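Local coordinates for Thiol:disulfide interchange protein (Proteus mirabilis, PDB 4OD7), which probably acts as a periplasmic thiol-disulfide oxidoreductase of the DsbA family, introducing disulfide bonds into folding proteins, at residues Gln23-Phe28 with Lys57-His62; Phe28-Pro33 with Pro91-Gly96. The protein carries 1 engineered substitution. All blocks are in the same frame, centred on the assembly; numbering follows the deposited sequence.

Interaction 1. Residues Gln23-Phe28 with Lys57-His62. With SCN (thiocyanate ion), chain G.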
loop_
_atom_site.group_PDB
_atom_site.type_symbol
_atom_site.label_atom_id
_atom_site.label_comp_id
_atom_site.label_asym_id
_atom_site.label_seq_id
_atom_site.Cartn_x
_atom_site.Cartn_y
_atom_site.Cartn_z
ATOM N N GLN A 23 -2.255 13.025 -3.123
ATOM C CA GLN A 23 -2.968 13.508 -1.908
ATOM C C GLN A 23 -2.973 12.398 -0.807
ATOM O O GLN A 23 -2.945 12.682 0.404
ATOM C CB GLN A 23 -4.393 13.929 -2.239
ATOM C CG GLN A 23 -4.548 15.332 -2.760
ATOM C CD GLN A 23 -5.926 15.548 -3.336
ATOM O OE1 GLN A 23 -6.211 15.117 -4.453
ATOM N NE2 GLN A 23 -6.807 16.167 -2.561
ATOM N N VAL A 24 -3.073 11.147 -1.253
ATOM C CA VAL A 24 -2.930 9.986 -0.362
ATOM C C VAL A 24 -1.863 8.981 -0.889
ATOM O O VAL A 24 -1.967 8.496 -2.008
ATOM C CB VAL A 24 -4.272 9.241 -0.164
ATOM C CG1 VAL A 24 -4.080 8.098 0.830
ATOM C CG2 VAL A 24 -5.354 10.173 0.366
ATOM N N VAL A 25 -0.846 8.676 -0.081
ATOM C CA VAL A 25 0.140 7.653 -0.427
ATOM C C VAL A 25 0.131 6.523 0.625
ATOM O O VAL A 25 0.433 6.742 1.790
ATOM C CB VAL A 25 1.564 8.190 -0.515
ATOM C CG1 VAL A 25 2.492 7.082 -1.031
ATOM C CG2 VAL A 25 1.637 9.430 -1.435
ATOM N N GLU A 26 -0.201 5.327 0.159
ATOM C CA GLU A 26 -0.235 4.083 0.913
ATOM C C GLU A 26 1.106 3.326 0.746
ATOM O O GLU A 26 1.643 3.251 -0.354
ATOM C CB GLU A 26 -1.397 3.254 0.381
ATOM C CG GLU A 26 -2.782 3.850 0.577
ATOM C CD GLU A 26 -3.937 3.015 -0.052
ATOM O OE1 GLU A 26 -3.773 1.837 -0.350
ATOM O OE2 GLU A 26 -5.009 3.568 -0.374
ATOM N N PHE A 27 1.643 2.784 1.840
ATOM C CA PHE A 27 2.856 1.973 1.832
ATOM C C PHE A 27 2.557 0.590 2.436
ATOM O O PHE A 27 2.018 0.489 3.542
ATOM C CB PHE A 27 3.934 2.669 2.637
ATOM C CG PHE A 27 4.369 3.977 2.058
ATOM C CD1 PHE A 27 5.411 4.053 1.166
ATOM C CD2 PHE A 27 3.755 5.152 2.449
ATOM C CE1 PHE A 27 5.799 5.302 0.658
ATOM C CE2 PHE A 27 4.147 6.376 1.938
ATOM C CZ PHE A 27 5.158 6.450 1.054
ATOM N N PHE A 28 2.950 -0.464 1.737
ATOM C CA PHE A 28 2.650 -1.825 2.186
ATOM C C PHE A 28 3.710 -2.787 1.719
ATOM O O PHE A 28 4.560 -2.441 0.917
ATOM C CB PHE A 28 1.255 -2.245 1.673
ATOM C CG PHE A 28 1.241 -2.754 0.241
ATOM C CD1 PHE A 28 1.118 -4.118 -0.042
ATOM C CD2 PHE A 28 1.333 -1.867 -0.836
ATOM C CE1 PHE A 28 1.082 -4.563 -1.350
ATOM C CE2 PHE A 28 1.313 -2.326 -2.128
ATOM C CZ PHE A 28 1.172 -3.680 -2.374
ATOM N N LYS A 57 -6.142 12.423 -5.787
ATOM C CA LYS A 57 -4.981 11.747 -6.371
ATOM C C LYS A 57 -4.452 10.730 -5.373
ATOM O O LYS A 57 -3.965 11.140 -4.322
ATOM C CB LYS A 57 -3.871 12.720 -6.706
ATOM C CG LYS A 57 -4.250 13.770 -7.697
ATOM C CD LYS A 57 -3.106 14.716 -7.957
ATOM C CE LYS A 57 -2.843 15.603 -6.749
ATOM N NZ LYS A 57 -3.985 16.551 -6.538
ATOM N N MET A 58 -4.547 9.445 -5.715
ATOM C CA MET A 58 -4.164 8.339 -4.818
ATOM C C MET A 58 -2.937 7.595 -5.345
ATOM O O MET A 58 -2.696 7.548 -6.561
ATOM C CB MET A 58 -5.298 7.305 -4.686
ATOM C CG MET A 58 -6.679 7.880 -4.429
ATOM S SD MET A 58 -6.804 8.574 -2.797
ATOM C CE MET A 58 -7.496 7.187 -1.902
ATOM N N ALA A 59 -2.201 6.966 -4.427
ATOM C CA ALA A 59 -1.074 6.110 -4.765
ATOM C C ALA A 59 -0.967 4.991 -3.712
ATOM O O ALA A 59 -1.338 5.186 -2.551
ATOM C CB ALA A 59 0.213 6.909 -4.828
ATOM N N ARG A 60 -0.448 3.838 -4.138
ATOM C CA ARG A 60 -0.180 2.676 -3.271
ATOM C C ARG A 60 1.140 2.132 -3.693
ATOM O O ARG A 60 1.242 1.651 -4.802
ATOM C CB ARG A 60 -1.270 1.635 -3.414
ATOM C CG ARG A 60 -1.137 0.424 -2.544
ATOM C CD ARG A 60 -2.392 -0.409 -2.638
ATOM N NE ARG A 60 -2.271 -1.730 -2.010
ATOM C CZ ARG A 60 -2.355 -1.960 -0.711
ATOM N NH1 ARG A 60 -2.532 -0.976 0.129
ATOM N NH2 ARG A 60 -2.229 -3.167 -0.222
ATOM N N TYR A 61 2.136 2.214 -2.815
ATOM C CA TYR A 61 3.515 1.822 -3.097
ATOM C C TYR A 61 3.939 0.622 -2.268
ATOM O O TYR A 61 3.586 0.516 -1.099
ATOM C CB TYR A 61 4.452 2.980 -2.822
ATOM C CG TYR A 61 4.221 4.211 -3.699
ATOM C CD1 TYR A 61 3.676 4.107 -4.977
ATOM C CD2 TYR A 61 4.543 5.488 -3.224
ATOM C CE1 TYR A 61 3.473 5.271 -5.758
ATOM C CE2 TYR A 61 4.349 6.619 -3.977
ATOM C CZ TYR A 61 3.809 6.515 -5.221
ATOM O OH TYR A 61 3.636 7.687 -5.921
ATOM N N HIS A 62 4.714 -0.266 -2.885
ATOM C CA HIS A 62 5.269 -1.435 -2.213
ATOM C C HIS A 62 6.693 -1.117 -1.700
ATOM O O HIS A 62 7.457 -0.307 -2.295
ATOM C CB HIS A 62 5.293 -2.631 -3.154
ATOM C CG HIS A 62 5.644 -3.920 -2.475
ATOM N ND1 HIS A 62 6.942 -4.324 -2.254
ATOM C CD2 HIS A 62 4.856 -4.904 -1.985
ATOM C CE1 HIS A 62 6.939 -5.502 -1.650
ATOM N NE2 HIS A 62 5.686 -5.877 -1.473
HETATM S S SCN G . -1.500 2.055 3.940
HETATM C C SCN G . -2.145 0.494 3.514
HETATM N N SCN G . -2.519 -0.618 3.321
#
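Val-25 CG1 packs against Tyr-61 CD2 at 3.4 Å. Phe-27 lies alongside the same tyrosine, and helix 130-145 packs against both rings. On the other face of the sheet, Val-24 CB meets Met-58 SD at 3.7 Å.

Farther along that face, Phe-28 lies between Arg-60 and His-62. The Arg-60 guanidinium lies flat on one face of the ring, with its CZ 3.8 Å from the Phe-28 ring centroid. The planes are only 13° apart, so this is a stacked cation-pi pair. His-62 turns its edge to the opposite face of the ring, and the two planes stand at 87°. His-62 ND1 bonds to Thr-74. Phe-28 reaches over the neighbouring strand because its CG sits between the backbone N and the carbonyl carbon (chi1 82°).

The two strands run parallel. Their backbone bonds include Tyr-61 N to Glu-26 O, 2.7 Å and almost straight. Farther out, the extended Arg-60 chain brings NH1 to Glu-26 OE1 at 3.1 Å, a salt bridge. The carboxylate is turned steeply against the guanidinium. Arg-60 NH1 also donates to N of a thiocyanate ion, probably from the crystallisation liquor, at 3.2 Å near the guanidinium plane. Glu-49 OE2 lies close to Glu-26 OE2. Just before the strands, Gln-23 OE1 accepts from Lys-57 N at 3.0 Å and only weakly from Lys-57 NZ. Strands 24-28 and 58-62 are parallel neighbours joined through helices 33-41 and 44-51, a beta-alpha-beta crossover as in the thioredoxin fold.

Interaction 2. Residues Phe28-Pro33 with Pro91-Gly96; sequences FSFYSP and PALFKG. Engineered in segment 28-33: Ser-32 (natural residue Cys).
Phe-30 sits in a type I beta turn from Ser-29 to Ser-32 and meets Leu-93 and Phe-94 on helix 86-99. The turn leads from a strand of the thioredoxin fold into helix 33-41, at whose N-terminal end the redox-active positions 32 and 35 lie. The disulfide is absent in this engineered form. Helix 86-99 packs against the turn through side chains.

The Phe-30 ring directs its edge at the face of Phe-94. Their centroids are 4.8 Å apart and the planes stand at 66°. Phe-30 CD1 lies over the centre of the Phe-94 ring. Leu-93 covers one face of Phe-30: its CB is 3.7 Å from the ring centroid, a CH-pi contact. Leu-93 CD1 reaches farther along the ring, to Phe-30 CZ at 3.4 Å. On the opposite face of Phe-30 is the edge of Phe-28, so the ring is held on both faces. Phe-30 CG is anti to the carbonyl carbon (chi1 -78°), which swings the ring toward the helix.

Phe-94 also reaches the strand end and the start of the turn. Its CZ touches Phe-28 CD1 at 4.0 Å, and its CE1 approaches the carbonyl oxygen of Ser-29 at 3.5 Å. Beyond the two segments, Gln-98 NE2 donates to the backbone oxygens of both Phe-30 and Ser-32, a polar tie from the same helix. Ser-32 is an engineered residue in place of cysteine at the N-cap of helix 33-41. Its OG bonds to Cys-35 N and to an acidic side chain of the bound peptide. Within the turn, Ser-29 OG accepts from Tyr-31 N at 3.1 Å, an ST turn.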
loop_
_atom_site.group_PDB
_atom_site.type_symbol
_atom_site.label_atom_id
_atom_site.label_comp_id
_atom_site.label_asym_id
_atom_site.label_seq_id
_atom_site.Cartn_x
_atom_site.Cartn_y
_atom_site.Cartn_z
ATOM N N PHE A 28 2.950 -0.464 1.737
ATOM C CA PHE A 28 2.650 -1.825 2.186
ATOM C C PHE A 28 3.710 -2.787 1.719
ATOM O O PHE A 28 4.560 -2.441 0.917
ATOM C CB PHE A 28 1.255 -2.245 1.673
ATOM C CG PHE A 28 1.241 -2.754 0.241
ATOM C CD1 PHE A 28 1.118 -4.118 -0.042
ATOM C CD2 PHE A 28 1.333 -1.867 -0.836
ATOM C CE1 PHE A 28 1.082 -4.563 -1.350
ATOM C CE2 PHE A 28 1.313 -2.326 -2.128
ATOM C CZ PHE A 28 1.172 -3.680 -2.374
ATOM N N SER A 29 3.631 -4.005 2.224
ATOM C CA SER A 29 4.427 -5.113 1.764
ATOM C C SER A 29 3.555 -6.376 1.691
ATOM O O SER A 29 2.728 -6.642 2.578
ATOM C CB SER A 29 5.623 -5.368 2.704
ATOM O OG SER A 29 6.346 -6.522 2.318
ATOM N N PHE A 30 3.745 -7.155 0.633
ATOM C CA PHE A 30 3.071 -8.429 0.510
ATOM C C PHE A 30 3.558 -9.392 1.562
ATOM O O PHE A 30 2.885 -10.360 1.867
ATOM C CB PHE A 30 3.294 -9.023 -0.840
ATOM C CG PHE A 30 2.450 -8.407 -1.899
ATOM C CD1 PHE A 30 1.056 -8.575 -1.875
ATOM C CD2 PHE A 30 3.031 -7.669 -2.935
ATOM C CE1 PHE A 30 0.245 -8.043 -2.872
ATOM C CE2 PHE A 30 2.227 -7.124 -3.934
ATOM C CZ PHE A 30 0.819 -7.300 -3.883
ATOM N N TYR A 31 4.699 -9.087 2.164
ATOM C CA TYR A 31 5.261 -9.913 3.243
ATOM C C TYR A 31 4.724 -9.650 4.638
ATOM O O TYR A 31 4.838 -10.481 5.494
ATOM C CB TYR A 31 6.758 -9.715 3.284
ATOM C CG TYR A 31 7.526 -10.454 2.214
ATOM C CD1 TYR A 31 7.850 -11.788 2.391
ATOM C CD2 TYR A 31 7.931 -9.828 1.042
ATOM C CE1 TYR A 31 8.585 -12.468 1.456
ATOM C CE2 TYR A 31 8.665 -10.523 0.090
ATOM C CZ TYR A 31 8.978 -11.840 0.315
ATOM O OH TYR A 31 9.700 -12.577 -0.568
ATOM N N SER A 32 4.073 -8.515 4.808
ATOM C CA SER A 32 3.645 -8.006 6.080
ATOM C C SER A 32 2.278 -8.590 6.530
ATOM O O SER A 32 1.258 -8.416 5.855
ATOM C CB SER A 32 3.595 -6.476 5.962
ATOM O OG SER A 32 2.764 -5.896 6.927
ATOM N N PRO A 33 2.258 -9.315 7.664
ATOM C CA PRO A 33 0.956 -9.783 8.112
ATOM C C PRO A 33 0.025 -8.643 8.445
ATOM O O PRO A 33 -1.143 -8.735 8.179
ATOM C CB PRO A 33 1.289 -10.632 9.349
ATOM C CG PRO A 33 2.679 -11.019 9.173
ATOM C CD PRO A 33 3.344 -9.879 8.471
ATOM N N PRO A 91 -4.727 -10.284 -4.097
ATOM C CA PRO A 91 -5.001 -11.387 -3.184
ATOM C C PRO A 91 -4.071 -12.594 -3.358
ATOM O O PRO A 91 -3.628 -13.209 -2.377
ATOM C CB PRO A 91 -6.444 -11.725 -3.514
ATOM C CG PRO A 91 -7.007 -10.495 -4.063
ATOM C CD PRO A 91 -5.941 -9.896 -4.833
ATOM N N ALA A 92 -3.734 -12.903 -4.613
ATOM C CA ALA A 92 -2.870 -14.077 -4.931
ATOM C C ALA A 92 -1.412 -13.903 -4.485
ATOM O O ALA A 92 -0.733 -14.874 -4.119
ATOM C CB ALA A 92 -2.906 -14.393 -6.471
ATOM N N LEU A 93 -0.942 -12.666 -4.504
ATOM C CA LEU A 93 0.407 -12.375 -4.113
ATOM C C LEU A 93 0.511 -12.442 -2.607
ATOM O O LEU A 93 1.455 -12.986 -2.080
ATOM C CB LEU A 93 0.803 -11.012 -4.622
ATOM C CG LEU A 93 1.004 -10.899 -6.145
ATOM C CD1 LEU A 93 1.172 -9.473 -6.459
ATOM C CD2 LEU A 93 2.169 -11.691 -6.697
ATOM N N PHE A 94 -0.458 -11.881 -1.914
ATOM C CA PHE A 94 -0.489 -12.045 -0.455
ATOM C C PHE A 94 -0.556 -13.531 -0.091
ATOM O O PHE A 94 0.203 -14.010 0.715
ATOM C CB PHE A 94 -1.691 -11.333 0.176
ATOM C CG PHE A 94 -1.458 -9.895 0.505
ATOM C CD1 PHE A 94 -0.526 -9.517 1.438
ATOM C CD2 PHE A 94 -2.213 -8.914 -0.111
ATOM C CE1 PHE A 94 -0.333 -8.166 1.735
ATOM C CE2 PHE A 94 -2.027 -7.570 0.184
ATOM C CZ PHE A 94 -1.088 -7.198 1.111
ATOM N N LYS A 95 -1.452 -14.252 -0.738
ATOM C CA LYS A 95 -1.626 -15.668 -0.469
ATOM C C LYS A 95 -0.347 -16.457 -0.723
ATOM O O LYS A 95 0.067 -17.260 0.110
ATOM C CB LYS A 95 -2.788 -16.213 -1.294
ATOM C CG LYS A 95 -2.942 -17.686 -1.189
ATOM C CD LYS A 95 -3.984 -18.249 -2.096
ATOM C CE LYS A 95 -3.815 -19.761 -2.102
ATOM N NZ LYS A 95 -3.875 -20.345 -0.744
ATOM N N GLY A 96 0.288 -16.214 -1.859
ATOM C CA GLY A 96 1.454 -16.975 -2.216
ATOM C C GLY A 96 2.612 -16.676 -1.312
ATOM O O GLY A 96 3.419 -17.518 -1.067
#

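Overall arrangement
The two interactions share Phe-28, and their centres are about 16 Å apart. Interaction 1 joins neighbouring strands 24-28 and 58-62, with 58-62 at one edge of the sheet. Interaction 2 begins where strand 24-28 ends and packs the turn before helix 33-41 on helix 86-99. Along the chain the segments alternate: 23-28, 28-33, 57-62, 91-96. A probable hydrogen bond between Phe-30 N and His-62 NE2 connects the turn with the end of the second strand. The aromatic packing therefore runs from the sheet to helices 70-83 and 86-99. Segment 28-33 supplies part of this packing and also carries position 32, where the peptide is bound.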